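Local coordinates for protein transcriptional regulator (Streptococcus dysgalactiae, PDB 4YV9) that binds short hydrophobic peptide pheromones and DNA as a quorum-sensing receptor that probably adjusts transcription in response to them, at residues V120-E124 and E125-R129; R153-N156 and Y157-F161; N190-I193 and I194-Y198. One frame throughout, in Å; residues are numbered along the deposited sequence.

Interaction 1. Residues V120-E124 and E125-R129; sequences VEPSE and EEVTR
Ser-123 and Glu-126 exchange bonds at the start of helix 124-136. Ser-123 OG accepts the backbone N-H of Glu-126 (OG to N 2.9 Å), and in return OE1 of Glu-126 takes the N-H of Ser-123 at 2.7 Å from that N. The second bond is nearly straight, 165° at the hydrogen, and uses the anti lone pair of the carboxylate; a weak bond from Ser-123 OG reaches the same oxygen. The serine can cap because its chi1 of 74° sets OG between its own N and carbonyl carbon, turned to the helix end. In the turn that follows, Thr-128 gives both its N-H and its hydroxyl to Glu-124 O, with N and OG1 each 2.9 Å away, from opposite faces of the carbonyl plane. Pro-122 CB lies against Val-127 CG2 at 3.9 Å, an apolar contact spanning the N-cap. The other oxygen of Glu-126, OE2, makes a salt bridge with Lys-110 of helix 103-113, which probably helps to steady the carboxylate, while Pro-122 and Val-127 both meet Phe-154. The reciprocal Ser-Glu pair is a capping box and the Pro-Val contact a hydrophobic staple, here opening a helix of the Rgg C-terminal domain, which belongs to the TPR clan.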
loop_
_atom_site.group_PDB
_atom_site.type_symbol
_atom_site.label_atom_id
_atom_site.label_comp_id
_atom_site.label_asym_id
_atom_site.label_seq_id
_atom_site.Cartn_x
_atom_site.Cartn_y
_atom_site.Cartn_z
ATOM N N VAL B 120 -9.999 -32.719 2.473
ATOM C CA VAL B 120 -9.856 -32.135 1.142
ATOM C C VAL B 120 -8.451 -31.550 0.939
ATOM O O VAL B 120 -8.039 -30.677 1.679
ATOM C CB VAL B 120 -10.893 -31.016 0.890
ATOM C CG1 VAL B 120 -10.672 -30.402 -0.491
ATOM C CG2 VAL B 120 -12.311 -31.544 1.026
ATOM N N GLU B 121 -7.723 -32.037 -0.062
ATOM C CA GLU B 121 -6.432 -31.447 -0.434
ATOM C C GLU B 121 -6.316 -31.354 -1.948
ATOM O O GLU B 121 -6.862 -32.199 -2.663
ATOM C CB GLU B 121 -5.265 -32.273 0.112
ATOM C CG GLU B 121 -5.190 -32.361 1.617
ATOM C CD GLU B 121 -3.956 -33.097 2.078
ATOM O OE1 GLU B 121 -3.348 -33.803 1.248
ATOM O OE2 GLU B 121 -3.594 -32.965 3.268
ATOM N N PRO B 122 -5.594 -30.345 -2.449
ATOM C CA PRO B 122 -5.379 -30.365 -3.896
ATOM C C PRO B 122 -4.516 -31.559 -4.252
ATOM O O PRO B 122 -3.646 -31.918 -3.461
ATOM C CB PRO B 122 -4.659 -29.034 -4.179
ATOM C CG PRO B 122 -4.031 -28.653 -2.884
ATOM C CD PRO B 122 -4.942 -29.194 -1.797
ATOM N N SER B 123 -4.778 -32.194 -5.390
ATOM C CA SER B 123 -3.959 -33.320 -5.835
ATOM C C SER B 123 -2.575 -32.833 -6.269
ATOM O O SER B 123 -2.390 -31.645 -6.564
ATOM C CB SER B 123 -4.630 -34.050 -6.997
ATOM O OG SER B 123 -4.509 -33.275 -8.182
ATOM N N GLU B 124 -1.614 -33.748 -6.307
ATOM C CA GLU B 124 -0.290 -33.432 -6.832
ATOM C C GLU B 124 -0.387 -32.908 -8.254
ATOM O O GLU B 124 0.338 -31.982 -8.635
ATOM C CB GLU B 124 0.616 -34.664 -6.806
ATOM C CG GLU B 124 1.180 -35.014 -5.449
ATOM C CD GLU B 124 2.177 -36.158 -5.529
ATOM O OE1 GLU B 124 2.159 -36.893 -6.543
ATOM O OE2 GLU B 124 2.976 -36.324 -4.583
ATOM N N GLU B 125 -1.285 -33.494 -9.044
ATOM C CA GLU B 125 -1.434 -33.048 -10.421
ATOM C C GLU B 125 -2.017 -31.633 -10.504
ATOM O O GLU B 125 -1.594 -30.843 -11.349
ATOM C CB GLU B 125 -2.291 -34.027 -11.227
ATOM C CG GLU B 125 -2.471 -33.591 -12.678
ATOM C CD GLU B 125 -2.773 -34.747 -13.619
ATOM O OE1 GLU B 125 -3.540 -35.653 -13.229
ATOM O OE2 GLU B 125 -2.226 -34.751 -14.746
ATOM N N GLU B 126 -2.973 -31.311 -9.630
ATOM C CA GLU B 126 -3.546 -29.961 -9.580
ATOM C C GLU B 126 -2.487 -28.935 -9.228
ATOM O O GLU B 126 -2.400 -27.877 -9.851
ATOM C CB GLU B 126 -4.694 -29.885 -8.556
ATOM C CG GLU B 126 -6.019 -30.413 -9.065
ATOM C CD GLU B 126 -7.063 -30.577 -7.963
ATOM O OE1 GLU B 126 -6.693 -30.974 -6.838
ATOM O OE2 GLU B 126 -8.254 -30.313 -8.229
ATOM N N VAL B 127 -1.697 -29.250 -8.207
ATOM C CA VAL B 127 -0.652 -28.358 -7.732
ATOM C C VAL B 127 0.360 -28.124 -8.854
ATOM O O VAL B 127 0.777 -26.991 -9.112
ATOM C CB VAL B 127 0.063 -28.945 -6.486
ATOM C CG1 VAL B 127 1.266 -28.102 -6.113
ATOM C CG2 VAL B 127 -0.907 -29.042 -5.313
ATOM N N THR B 128 0.723 -29.208 -9.528
ATOM C CA THR B 128 1.675 -29.146 -10.626
ATOM C C THR B 128 1.177 -28.275 -11.784
ATOM O O THR B 128 1.960 -27.540 -12.374
ATOM C CB THR B 128 2.007 -30.559 -11.132
ATOM O OG1 THR B 128 2.688 -31.272 -10.087
ATOM C CG2 THR B 128 2.902 -30.501 -12.363
ATOM N N ARG B 129 -0.117 -28.332 -12.101
ATOM C CA ARG B 129 -0.655 -27.431 -13.126
ATOM C C ARG B 129 -0.497 -25.985 -12.687
ATOM O O ARG B 129 -0.203 -25.102 -13.500
ATOM C CB ARG B 129 -2.130 -27.724 -13.428
ATOM C CG ARG B 129 -2.359 -29.018 -14.200
ATOM C CD ARG B 129 -3.749 -29.075 -14.810
ATOM N NE ARG B 129 -4.814 -29.022 -13.816
ATOM C CZ ARG B 129 -5.321 -30.092 -13.210
ATOM N NH1 ARG B 129 -4.854 -31.301 -13.491
ATOM N NH2 ARG B 129 -6.301 -29.955 -12.324
#

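Interaction 2. Residues R153-N156 and Y157-F161; sequences RFIN and YNTLF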
loop_
_atom_site.group_PDB
_atom_site.type_symbol
_atom_site.label_atom_id
_atom_site.label_comp_id
_atom_site.label_asym_id
_atom_site.label_seq_id
_atom_site.Cartn_x
_atom_site.Cartn_y
_atom_site.Cartn_z
ATOM N N ARG B 153 1.729 -24.780 1.083
ATOM C CA ARG B 153 1.840 -25.990 1.900
ATOM C C ARG B 153 1.815 -27.267 1.066
ATOM O O ARG B 153 2.135 -28.346 1.564
ATOM C CB ARG B 153 0.730 -26.034 2.943
ATOM C CG ARG B 153 1.138 -25.481 4.303
ATOM C CD ARG B 153 -0.058 -25.511 5.213
ATOM N NE ARG B 153 -1.197 -24.991 4.469
ATOM C CZ ARG B 153 -2.407 -25.537 4.458
ATOM N NH1 ARG B 153 -2.660 -26.642 5.169
ATOM N NH2 ARG B 153 -3.361 -24.969 3.721
ATOM N N PHE B 154 1.430 -27.154 -0.201
ATOM C CA PHE B 154 1.319 -28.340 -1.035
ATOM C C PHE B 154 2.338 -28.370 -2.168
ATOM O O PHE B 154 2.288 -29.252 -3.018
ATOM C CB PHE B 154 -0.100 -28.445 -1.575
ATOM C CG PHE B 154 -1.130 -28.585 -0.491
ATOM C CD1 PHE B 154 -1.405 -29.831 0.059
ATOM C CD2 PHE B 154 -1.792 -27.472 0.005
ATOM C CE1 PHE B 154 -2.341 -29.968 1.070
ATOM C CE2 PHE B 154 -2.729 -27.597 1.013
ATOM C CZ PHE B 154 -3.007 -28.850 1.547
ATOM N N ILE B 155 3.265 -27.413 -2.161
ATOM C CA ILE B 155 4.372 -27.377 -3.115
ATOM C C ILE B 155 5.651 -27.944 -2.486
ATOM O O ILE B 155 5.997 -27.587 -1.356
ATOM C CB ILE B 155 4.620 -25.930 -3.609
ATOM C CG1 ILE B 155 3.308 -25.331 -4.120
ATOM C CG2 ILE B 155 5.718 -25.902 -4.672
ATOM C CD1 ILE B 155 3.340 -23.834 -4.442
ATOM N N ASN B 156 6.351 -28.833 -3.193
ATOM C CA ASN B 156 7.566 -29.409 -2.624
ATOM C C ASN B 156 8.571 -28.289 -2.405
ATOM O O ASN B 156 8.581 -27.313 -3.165
ATOM C CB ASN B 156 8.137 -30.518 -3.516
ATOM C CG ASN B 156 8.627 -30.003 -4.855
ATOM O OD1 ASN B 156 7.831 -29.711 -5.749
ATOM N ND2 ASN B 156 9.946 -29.903 -5.007
ATOM N N TYR B 157 9.380 -28.403 -1.352
ATOM C CA TYR B 157 10.214 -27.281 -0.922
ATOM C C TYR B 157 11.076 -26.701 -2.044
ATOM O O TYR B 157 11.205 -25.479 -2.169
ATOM C CB TYR B 157 11.138 -27.673 0.240
ATOM C CG TYR B 157 12.226 -26.636 0.431
ATOM C CD1 TYR B 157 11.942 -25.415 1.035
ATOM C CD2 TYR B 157 13.517 -26.851 -0.043
ATOM C CE1 TYR B 157 12.918 -24.448 1.188
ATOM C CE2 TYR B 157 14.500 -25.888 0.104
ATOM C CZ TYR B 157 14.193 -24.687 0.719
ATOM O OH TYR B 157 15.161 -23.722 0.869
ATOM N N ASN B 158 11.689 -27.562 -2.847
ATOM C CA ASN B 158 12.590 -27.054 -3.868
ATOM C C ASN B 158 11.863 -26.296 -4.965
ATOM O O ASN B 158 12.409 -25.344 -5.516
ATOM C CB ASN B 158 13.426 -28.178 -4.475
ATOM C CG ASN B 158 14.846 -28.187 -3.942
ATOM O OD1 ASN B 158 15.658 -27.326 -4.296
ATOM N ND2 ASN B 158 15.153 -29.152 -3.080
ATOM N N THR B 159 10.640 -26.706 -5.284
ATOM C CA THR B 159 9.854 -25.991 -6.276
ATOM C C THR B 159 9.386 -24.676 -5.672
ATOM O O THR B 159 9.372 -23.640 -6.344
ATOM C CB THR B 159 8.645 -26.813 -6.763
ATOM O OG1 THR B 159 9.111 -27.991 -7.432
ATOM C CG2 THR B 159 7.777 -25.997 -7.723
ATOM N N LEU B 160 9.019 -24.722 -4.396
ATOM C CA LEU B 160 8.612 -23.523 -3.672
ATOM C C LEU B 160 9.741 -22.502 -3.663
ATOM O O LEU B 160 9.522 -21.319 -3.926
ATOM C CB LEU B 160 8.204 -23.872 -2.238
ATOM C CG LEU B 160 7.762 -22.722 -1.327
ATOM C CD1 LEU B 160 6.579 -21.995 -1.910
ATOM C CD2 LEU B 160 7.419 -23.253 0.059
ATOM N N PHE B 161 10.954 -22.965 -3.372
ATOM C CA PHE B 161 12.109 -22.068 -3.349
ATOM C C PHE B 161 12.357 -21.439 -4.718
ATOM O O PHE B 161 12.626 -20.243 -4.822
ATOM C CB PHE B 161 13.363 -22.802 -2.890
ATOM C CG PHE B 161 14.611 -21.975 -2.995
ATOM C CD1 PHE B 161 14.820 -20.902 -2.142
ATOM C CD2 PHE B 161 15.569 -22.261 -3.954
ATOM C CE1 PHE B 161 15.964 -20.129 -2.243
ATOM C CE2 PHE B 161 16.716 -21.497 -4.055
ATOM C CZ PHE B 161 16.915 -20.429 -3.201
#
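Backbone bonding between Asn-156 and the first turn of helix 157-169 sets the frame of this helix start. Asn-156 is the N-cap residue, and its carbonyl O accepts the N-H of Leu-160 at 2.9 Å from Leu-160 N; the bond is close to straight at the hydrogen (166°). The N-H of Thr-159 reaches the same oxygen only weakly.

Among side chains, Asn-156 and Thr-159 cross at about a right angle. A chi1 of 66° swings the asparagine amide back over the helix end, bringing its CG to 3.3 Å from Thr-159 OG1.

The apolar part falls to Ile-155, whose CG2 branch does the touching. It meets the methyl CG2 of Thr-159 at 3.7 Å, with the two side chains nearly perpendicular, and lies 4.0 Å from Leu-160 CB. Thr-159 OG1 lies beside its backbone N (chi1 -64°), which puts CG2 anti to that N and leaves the methyl turned to the isoleucine and the hydroxyl to the asparagine.

Helix packing surrounds the turn: Ile-155 rests on Val-127 and Thr-131 of helix 124-136 and, with Leu-160, on Leu-148 of helix 142-151, while Tyr-157 and Leu-160 lean on Ile-194 of helix 179-197, so that the turn is wedged among three helices.

Interaction 3. Residues N190-I193 and I194-Y198; sequences NCLI and ISIDY
The carbonyls of Cys-191, Leu-192 and Ile-193 accept the N-H groups of Ser-195, Ile-196 and Asp-197 in the i to i+4 pattern of an alpha helix, with Ser-195 N 2.9 Å from Cys-191 O, whereas the bond from Ile-194 N to Asn-190 O is weak at 3.4 Å.

Leu-192 and Ile-196 make the apolar side-chain contact of this turn, with CD1 of the leucine 3.8 Å from CD1 of the isoleucine. A chi1 of -64° folds Ile-196 CG1 beside its own backbone N, back along the helix to 3.2 Å from Leu-192 O. The pair faces inward, with Leu-192 on Ser-204 and Ile-211 of helix 201-215 and Ile-196 on Tyr-233 and Tyr-234 of helix 221-236.

On another side, Ile-193 and Asp-197 run alongside each other and point the same way, the methyl CG2 of Ile-193 being 3.8 Å from OD2 of Asp-197. The other oxygen, OD1, is hydrogen-bonded to Tyr-233. Ser-195 OG is hydrogen-bonded to the hydroxyl of Tyr-157 on helix 157-169, and it approaches Cys-191 O to 3.1 Å.

The chemistry is thus divided around the helix: apolar side chains pack on helices both before and after it, Ile-194 meeting Tyr-157 and Leu-160 of helix 157-169, while a serine and an aspartate bond to tyrosines on either flank. Asn-190 and Ile-193 also pack on a modified side chain of the bound peptide, so this turn borders that peptide, probably the inhibitor.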
loop_
_atom_site.group_PDB
_atom_site.type_symbol
_atom_site.label_atom_id
_atom_site.label_comp_id
_atom_site.label_asym_id
_atom_site.label_seq_id
_atom_site.Cartn_x
_atom_site.Cartn_y
_atom_site.Cartn_z
ATOM N N ASN B 190 8.400 -16.119 4.647
ATOM C CA ASN B 190 7.774 -17.437 4.807
ATOM C C ASN B 190 8.674 -18.543 4.254
ATOM O O ASN B 190 8.836 -19.592 4.866
ATOM C CB ASN B 190 6.399 -17.468 4.117
ATOM C CG ASN B 190 5.622 -18.762 4.393
ATOM O OD1 ASN B 190 5.242 -19.038 5.528
ATOM N ND2 ASN B 190 5.366 -19.540 3.345
ATOM N N CYS B 191 9.280 -18.300 3.098
ATOM C CA CYS B 191 10.174 -19.298 2.531
ATOM C C CYS B 191 11.442 -19.424 3.367
ATOM O O CYS B 191 11.956 -20.527 3.556
ATOM C CB CYS B 191 10.539 -18.962 1.083
ATOM S SG CYS B 191 11.257 -20.369 0.198
ATOM N N LEU B 192 11.943 -18.292 3.854
ATOM C CA LEU B 192 13.134 -18.276 4.697
ATOM C C LEU B 192 12.925 -19.121 5.954
ATOM O O LEU B 192 13.815 -19.848 6.382
ATOM C CB LEU B 192 13.504 -16.838 5.076
ATOM C CG LEU B 192 14.613 -16.660 6.120
ATOM C CD1 LEU B 192 15.901 -17.384 5.710
ATOM C CD2 LEU B 192 14.895 -15.191 6.396
ATOM N N ILE B 193 11.735 -19.028 6.530
ATOM C CA ILE B 193 11.386 -19.845 7.700
ATOM C C ILE B 193 11.531 -21.348 7.413
ATOM O O ILE B 193 12.126 -22.089 8.205
ATOM C CB ILE B 193 9.948 -19.521 8.178
ATOM C CG1 ILE B 193 9.959 -18.223 8.980
ATOM C CG2 ILE B 193 9.373 -20.651 9.023
ATOM C CD1 ILE B 193 8.588 -17.574 9.125
ATOM N N ILE B 194 11.012 -21.782 6.267
ATOM C CA ILE B 194 11.085 -23.183 5.860
ATOM C C ILE B 194 12.521 -23.602 5.564
ATOM O O ILE B 194 12.950 -24.702 5.916
ATOM C CB ILE B 194 10.205 -23.439 4.620
ATOM C CG1 ILE B 194 8.758 -23.056 4.919
ATOM C CG2 ILE B 194 10.290 -24.889 4.189
ATOM C CD1 ILE B 194 7.815 -23.261 3.757
ATOM N N SER B 195 13.265 -22.706 4.928
ATOM C CA SER B 195 14.647 -22.971 4.563
ATOM C C SER B 195 15.511 -23.175 5.793
ATOM O O SER B 195 16.392 -24.038 5.812
ATOM C CB SER B 195 15.203 -21.823 3.720
ATOM O OG SER B 195 14.597 -21.824 2.444
ATOM N N ILE B 196 15.259 -22.374 6.819
ATOM C CA ILE B 196 15.959 -22.541 8.081
ATOM C C ILE B 196 15.571 -23.876 8.728
ATOM O O ILE B 196 16.444 -24.654 9.119
ATOM C CB ILE B 196 15.669 -21.381 9.044
ATOM C CG1 ILE B 196 16.207 -20.073 8.472
ATOM C CG2 ILE B 196 16.330 -21.634 10.386
ATOM C CD1 ILE B 196 15.644 -18.849 9.160
ATOM N N ASP B 197 14.265 -24.138 8.810
ATOM C CA ASP B 197 13.740 -25.381 9.389
ATOM C C ASP B 197 14.389 -26.614 8.785
ATOM O O ASP B 197 14.763 -27.537 9.493
ATOM C CB ASP B 197 12.225 -25.482 9.192
ATOM C CG ASP B 197 11.443 -24.589 10.138
ATOM O OD1 ASP B 197 11.994 -24.210 11.196
ATOM O OD2 ASP B 197 10.272 -24.272 9.824
ATOM N N TYR B 198 14.513 -26.617 7.466
ATOM C CA TYR B 198 15.075 -27.739 6.736
ATOM C C TYR B 198 16.598 -27.645 6.627
ATOM O O TYR B 198 17.227 -28.472 5.964
ATOM C CB TYR B 198 14.458 -27.815 5.339
ATOM C CG TYR B 198 13.066 -28.403 5.277
ATOM C CD1 TYR B 198 12.610 -29.270 6.260
ATOM C CD2 TYR B 198 12.212 -28.103 4.220
ATOM C CE1 TYR B 198 11.337 -29.817 6.199
ATOM C CE2 TYR B 198 10.941 -28.645 4.149
ATOM C CZ TYR B 198 10.507 -29.498 5.142
ATOM O OH TYR B 198 9.243 -30.044 5.079
#

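All three contacts are local and partly buried, and they follow one another along the C-terminal helical domain. Interactions 1 and 2 are both helix starts and touch directly, Val-127 CG1 lying 4.0 Å from Ile-155 CG1. Interaction 2 in turn meets interaction 3 through a probable hydrogen bond of 2.5 Å between Tyr-157 OH and Ser-195 OG. Interactions 1 and 3 do not touch, their nearest atoms being about 13 Å apart. Carboxylate and hydroxyl capping with four exposed residues marks interaction 1; interaction 2 is a mixed helix start, an asparagine N-cap beside an apolar isoleucine contact; interaction 3, within a helix, is more hydrophobic, has no exposed residue among those touching, and borders the bound peptide.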